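Local atomic coordinates of glycinin A3B4 subunit (Glycine max, PDB entry 2D5F), a protein that probably serves as a nitrogen reserve in soybean seeds, as an 11S globulin storage protein whose subunits assemble into hexamers. Residues S390-T395 with G414-G419; N15-D20 with H37-C42. All coordinates share one frame; numbering follows the deposited sequence.

Overall arrangement
Near the N terminus the chain runs through 15-20, forms strands 21-24 and 28-32, and returns as helix 38-43; contact 2 closes this excursion by laying the helix start against the segment that precedes the strands. Contact 1 comes much later, in the second cupin range, where strand 390-395 meets the 414-419 segment after an excursion through strands 398-404 and 410-413. The two loops follow one another, neither nested nor crossed, yet the centres of contacts 1 and 2 lie only about 12 Å apart. Ala16 CB packs against Leu416 CD1 at 3.6 Å, and Leu17 pairs through its backbone with Leu421, so the N-terminal segment is laid onto the edge of the C-terminal sheet, linking the two cupin ranges.

Contact 1 of 2, residues S390-T395 with G414-G419; sequences SVIYVT and GELRRG
Val394 bears on the 414-419 segment with every atom of its branched side chain. Its CB lies 3.3 Å from Arg417 O. With CG1 anti to the backbone N (chi1 -180°), that methyl reaches the backbone at Arg418 N, while CG2 turns the other way and packs at 3.7 Å on both CG and CD2 of Leu416. A short beta-branched residue suits this spot, since two methyls cover backbone and leucine at once. Ile392, two residues earlier on the same face, adds its CG2 at 4.2 Å from Leu416 CD2. This is a cupin beta-barrel: strand 390-395 pairs with 421-424 in one sheet, strand 415-417 with 398-404 in the other, and the short strand axes here stand at 65°. The buried side chain of Leu416, pointing from its strand toward 390-395, also touches Leu422 and Val401. In the loop after strand 415-417, Gly419 N donates a nearly straight hydrogen bond to Val394 O (2.9 Å, 173°), reinforced by a CA-H...O contact from Arg418. Gly419 has a positive phi, a backbone shape in which a side chain would collide with the carbonyl oxygen of Arg418. Beside it lies the phenol end of Tyr393, with OH 3.3 Å from Gly419 CA; an alanine in place of this tyrosine would probably open a gap beside Gly419, which would lose the ring and hydroxyl that lie against it. The extended Arg418 chain runs past Thr395 O, its CG 3.7 Å away.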
loop_
_atom_site.group_PDB
_atom_site.type_symbol
_atom_site.label_atom_id
_atom_site.label_comp_id
_atom_site.label_asym_id
_atom_site.label_seq_id
_atom_site.Cartn_x
_atom_site.Cartn_y
_atom_site.Cartn_z
ATOM N N SER B 390 -13.237 1.122 -23.348
ATOM C CA SER B 390 -13.327 2.567 -23.503
ATOM C C SER B 390 -14.645 2.963 -24.131
ATOM O O SER B 390 -15.260 2.171 -24.845
ATOM C CB SER B 390 -12.191 3.077 -24.392
ATOM O OG SER B 390 -10.934 2.834 -23.803
ATOM N N VAL B 391 -15.076 4.188 -23.856
ATOM C CA VAL B 391 -16.314 4.706 -24.433
ATOM C C VAL B 391 -16.059 6.133 -24.910
ATOM O O VAL B 391 -15.779 7.036 -24.111
ATOM C CB VAL B 391 -17.471 4.718 -23.414
ATOM C CG1 VAL B 391 -18.770 5.108 -24.117
ATOM C CG2 VAL B 391 -17.606 3.346 -22.760
ATOM N N ILE B 392 -16.140 6.319 -26.219
ATOM C CA ILE B 392 -15.920 7.619 -26.821
ATOM C C ILE B 392 -17.228 8.379 -26.965
ATOM O O ILE B 392 -18.244 7.814 -27.363
ATOM C CB ILE B 392 -15.319 7.487 -28.237
ATOM C CG1 ILE B 392 -13.921 6.874 -28.165
ATOM C CG2 ILE B 392 -15.253 8.854 -28.904
ATOM C CD1 ILE B 392 -13.373 6.479 -29.521
ATOM N N TYR B 393 -17.207 9.657 -26.608
ATOM C CA TYR B 393 -18.376 10.509 -26.784
ATOM C C TYR B 393 -17.836 11.725 -27.530
ATOM O O TYR B 393 -16.954 12.421 -27.027
ATOM C CB TYR B 393 -18.983 10.961 -25.453
ATOM C CG TYR B 393 -20.121 11.941 -25.662
ATOM C CD1 TYR B 393 -21.397 11.495 -26.008
ATOM C CD2 TYR B 393 -19.896 13.320 -25.616
ATOM C CE1 TYR B 393 -22.425 12.399 -26.311
ATOM C CE2 TYR B 393 -20.916 14.235 -25.918
ATOM C CZ TYR B 393 -22.177 13.762 -26.269
ATOM O OH TYR B 393 -23.177 14.651 -26.598
ATOM N N VAL B 394 -18.342 11.968 -28.734
ATOM C CA VAL B 394 -17.864 13.103 -29.516
ATOM C C VAL B 394 -18.495 14.387 -29.011
ATOM O O VAL B 394 -19.715 14.507 -28.942
ATOM C CB VAL B 394 -18.168 12.916 -31.015
ATOM C CG1 VAL B 394 -17.647 14.121 -31.816
ATOM C CG2 VAL B 394 -17.504 11.635 -31.506
ATOM N N THR B 395 -17.647 15.340 -28.648
ATOM C CA THR B 395 -18.111 16.609 -28.117
ATOM C C THR B 395 -18.224 17.680 -29.195
ATOM O O THR B 395 -18.907 18.681 -29.011
ATOM C CB THR B 395 -17.169 17.102 -27.008
ATOM O OG1 THR B 395 -15.828 17.123 -27.506
ATOM C CG2 THR B 395 -17.239 16.174 -25.808
ATOM N N GLY B 414 -16.554 4.082 -39.926
ATOM C CA GLY B 414 -17.434 5.107 -40.448
ATOM C C GLY B 414 -17.223 6.448 -39.794
ATOM O O GLY B 414 -16.277 6.645 -39.040
ATOM N N GLU B 415 -18.116 7.378 -40.103
ATOM C CA GLU B 415 -18.050 8.717 -39.554
ATOM C C GLU B 415 -18.632 8.690 -38.154
ATOM O O GLU B 415 -19.560 7.933 -37.878
ATOM C CB GLU B 415 -18.871 9.682 -40.416
ATOM C CG GLU B 415 -18.492 9.698 -41.887
ATOM C CD GLU B 415 -17.069 10.158 -42.112
ATOM O OE1 GLU B 415 -16.746 11.306 -41.741
ATOM O OE2 GLU B 415 -16.272 9.369 -42.657
ATOM N N LEU B 416 -18.079 9.517 -37.278
ATOM C CA LEU B 416 -18.552 9.627 -35.908
ATOM C C LEU B 416 -18.621 11.130 -35.666
ATOM O O LEU B 416 -17.646 11.841 -35.921
ATOM C CB LEU B 416 -17.558 8.972 -34.942
ATOM C CG LEU B 416 -18.082 8.646 -33.540
ATOM C CD1 LEU B 416 -19.174 7.600 -33.652
ATOM C CD2 LEU B 416 -16.942 8.134 -32.660
ATOM N N ARG B 417 -19.766 11.620 -35.202
ATOM C CA ARG B 417 -19.911 13.051 -34.975
ATOM C C ARG B 417 -20.482 13.421 -33.615
ATOM O O ARG B 417 -20.892 12.562 -32.827
ATOM C CB ARG B 417 -20.783 13.685 -36.067
ATOM C CG ARG B 417 -22.242 13.274 -36.021
ATOM C CD ARG B 417 -22.477 12.015 -36.811
ATOM N NE ARG B 417 -22.400 12.247 -38.251
ATOM C CZ ARG B 417 -22.355 11.269 -39.151
ATOM N NH1 ARG B 417 -22.372 10.006 -38.744
ATOM N NH2 ARG B 417 -22.301 11.548 -40.449
ATOM N N ARG B 418 -20.516 14.723 -33.363
ATOM C CA ARG B 418 -21.011 15.253 -32.106
ATOM C C ARG B 418 -22.281 14.578 -31.601
ATOM O O ARG B 418 -23.256 14.417 -32.340
ATOM C CB ARG B 418 -21.249 16.756 -32.236
ATOM C CG ARG B 418 -21.765 17.393 -30.960
ATOM C CD ARG B 418 -22.005 18.875 -31.129
ATOM N NE ARG B 418 -22.472 19.469 -29.880
ATOM C CZ ARG B 418 -22.955 20.702 -29.769
ATOM N NH1 ARG B 418 -23.358 21.154 -28.588
ATOM N NH2 ARG B 418 -23.041 21.483 -30.843
ATOM N N GLY B 419 -22.251 14.183 -30.331
ATOM C CA GLY B 419 -23.399 13.552 -29.709
ATOM C C GLY B 419 -23.445 12.042 -29.783
ATOM O O GLY B 419 -24.276 11.417 -29.134
#

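Contact 2 of 2, residues N15-D20 with H37-C42; sequences NALEPD and HPELQC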
loop_
_atom_site.group_PDB
_atom_site.type_symbol
_atom_site.label_atom_id
_atom_site.label_comp_id
_atom_site.label_asym_id
_atom_site.label_seq_id
_atom_site.Cartn_x
_atom_site.Cartn_y
_atom_site.Cartn_z
ATOM N N ASN B 15 -22.048 -0.145 -33.184
ATOM C CA ASN B 15 -22.794 0.986 -33.719
ATOM C C ASN B 15 -22.541 2.277 -32.950
ATOM O O ASN B 15 -22.280 2.260 -31.745
ATOM C CB ASN B 15 -24.294 0.688 -33.691
ATOM C CG ASN B 15 -24.744 -0.162 -34.865
ATOM O OD1 ASN B 15 -25.699 -0.917 -34.753
ATOM N ND2 ASN B 15 -24.063 -0.027 -36.001
ATOM N N ALA B 16 -22.607 3.393 -33.666
ATOM C CA ALA B 16 -22.450 4.705 -33.060
ATOM C C ALA B 16 -23.823 4.895 -32.431
ATOM O O ALA B 16 -24.827 4.871 -33.138
ATOM C CB ALA B 16 -22.206 5.746 -34.132
ATOM N N LEU B 17 -23.869 5.076 -31.114
ATOM C CA LEU B 17 -25.135 5.201 -30.402
ATOM C C LEU B 17 -25.519 6.595 -29.915
ATOM O O LEU B 17 -24.661 7.402 -29.552
ATOM C CB LEU B 17 -25.120 4.258 -29.196
ATOM C CG LEU B 17 -24.702 2.805 -29.445
ATOM C CD1 LEU B 17 -24.478 2.101 -28.119
ATOM C CD2 LEU B 17 -25.771 2.093 -30.259
ATOM N N GLU B 18 -26.827 6.850 -29.891
ATOM C CA GLU B 18 -27.387 8.116 -29.425
ATOM C C GLU B 18 -28.419 7.806 -28.353
ATOM O O GLU B 18 -28.864 6.672 -28.234
ATOM C CB GLU B 18 -28.027 8.879 -30.586
ATOM C CG GLU B 18 -26.994 9.534 -31.485
ATOM C CD GLU B 18 -27.590 10.146 -32.731
ATOM O OE1 GLU B 18 -28.559 10.929 -32.621
ATOM O OE2 GLU B 18 -27.077 9.848 -33.822
ATOM N N PRO B 19 -28.821 8.811 -27.558
ATOM C CA PRO B 19 -29.807 8.590 -26.494
ATOM C C PRO B 19 -31.083 7.880 -26.934
ATOM O O PRO B 19 -31.615 8.157 -28.006
ATOM C CB PRO B 19 -30.073 10.001 -25.980
ATOM C CG PRO B 19 -28.754 10.680 -26.199
ATOM C CD PRO B 19 -28.399 10.220 -27.589
ATOM N N ASP B 20 -31.569 6.975 -26.087
ATOM C CA ASP B 20 -32.787 6.206 -26.356
ATOM C C ASP B 20 -34.026 6.684 -25.597
ATOM O O ASP B 20 -35.143 6.547 -26.086
ATOM C CB ASP B 20 -32.582 4.731 -26.008
ATOM C CG ASP B 20 -31.441 4.110 -26.762
ATOM O OD1 ASP B 20 -30.308 4.111 -26.233
ATOM O OD2 ASP B 20 -31.677 3.626 -27.887
ATOM N N HIS B 37 -27.872 -2.142 -24.852
ATOM C CA HIS B 37 -27.228 -2.220 -26.158
ATOM C C HIS B 37 -26.057 -3.175 -25.949
ATOM O O HIS B 37 -25.327 -3.056 -24.960
ATOM C CB HIS B 37 -26.672 -0.857 -26.589
ATOM C CG HIS B 37 -27.697 0.055 -27.182
ATOM N ND1 HIS B 37 -28.153 1.185 -26.537
ATOM C CD2 HIS B 37 -28.373 -0.010 -28.352
ATOM C CE1 HIS B 37 -29.068 1.775 -27.285
ATOM N NE2 HIS B 37 -29.220 1.069 -28.391
ATOM N N PRO B 38 -25.861 -4.133 -26.866
ATOM C CA PRO B 38 -24.741 -5.060 -26.680
ATOM C C PRO B 38 -23.372 -4.409 -26.471
ATOM O O PRO B 38 -22.544 -4.936 -25.727
ATOM C CB PRO B 38 -24.805 -5.960 -27.931
ATOM C CG PRO B 38 -25.713 -5.219 -28.892
ATOM C CD PRO B 38 -26.709 -4.549 -27.995
ATOM N N GLU B 39 -23.136 -3.266 -27.106
ATOM C CA GLU B 39 -21.852 -2.578 -26.963
ATOM C C GLU B 39 -21.644 -2.128 -25.516
ATOM O O GLU B 39 -20.559 -2.304 -24.941
ATOM C CB GLU B 39 -21.782 -1.361 -27.900
ATOM C CG GLU B 39 -21.992 -1.701 -29.373
ATOM C CD GLU B 39 -23.451 -1.623 -29.818
ATOM O OE1 GLU B 39 -24.362 -1.927 -29.019
ATOM O OE2 GLU B 39 -23.686 -1.266 -30.990
ATOM N N LEU B 40 -22.694 -1.557 -24.932
ATOM C CA LEU B 40 -22.641 -1.078 -23.559
ATOM C C LEU B 40 -22.585 -2.225 -22.550
ATOM O O LEU B 40 -21.979 -2.088 -21.482
ATOM C CB LEU B 40 -23.837 -0.161 -23.273
ATOM C CG LEU B 40 -23.837 1.151 -24.078
ATOM C CD1 LEU B 40 -25.114 1.954 -23.785
ATOM C CD2 LEU B 40 -22.597 1.976 -23.726
ATOM N N GLN B 41 -23.202 -3.355 -22.884
ATOM C CA GLN B 41 -23.165 -4.502 -21.988
ATOM C C GLN B 41 -21.744 -5.046 -21.956
ATOM O O GLN B 41 -21.271 -5.500 -20.918
ATOM C CB GLN B 41 -24.127 -5.596 -22.452
ATOM C CG GLN B 41 -25.578 -5.184 -22.387
ATOM C CD GLN B 41 -26.508 -6.358 -22.521
ATOM O OE1 GLN B 41 -26.488 -7.065 -23.529
ATOM N NE2 GLN B 41 -27.329 -6.581 -21.503
ATOM N N CYS B 42 -21.063 -4.991 -23.096
ATOM C CA CYS B 42 -19.690 -5.466 -23.171
ATOM C C CYS B 42 -18.796 -4.557 -22.317
ATOM O O CYS B 42 -17.914 -5.027 -21.597
ATOM C CB CYS B 42 -19.214 -5.489 -24.635
ATOM S SG CYS B 42 -17.403 -5.433 -24.828
#
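Leu17 and His37 supply much of the apolar contact between the N-terminal segment and the start of helix 38-43. Leu17 CD2 sits over one face of the imidazole, offset toward its rim, in a CH-pi contact 4.0 Å from the ring centroid and 19° off the normal. CD1, the other branch, meets His37 CG at 3.9 Å and Leu40 CG at 4.2 Å, so this forked side chain fills the angle between ring and helix. His37 is the N-cap residue, right before helix 38-43, and its ring leaves the helix start toward 15-20. In sequence the segment and helix stand before and after strands 21-24 and 28-32 of the first cupin range, and the helix is tied to the N-terminal chain by the disulfide Cys42-Cys9; its side chains Glu39 and Leu40 also touch Val423, on strand 421-424 of the second cupin range. Polar contacts come from Glu39, whose chain is bent at chi2 (91°), bringing its carboxylate back to the 15-20 backbone. There OE2 accepts the hydrogen bond from Asn15 N through its anti lone pair, at 3.0 Å and 154°. A long acid suits this buried position because it can reach the backbone N-H from the helix. Asp20 accepts through OD1 a hydrogen bond from Asn34 N.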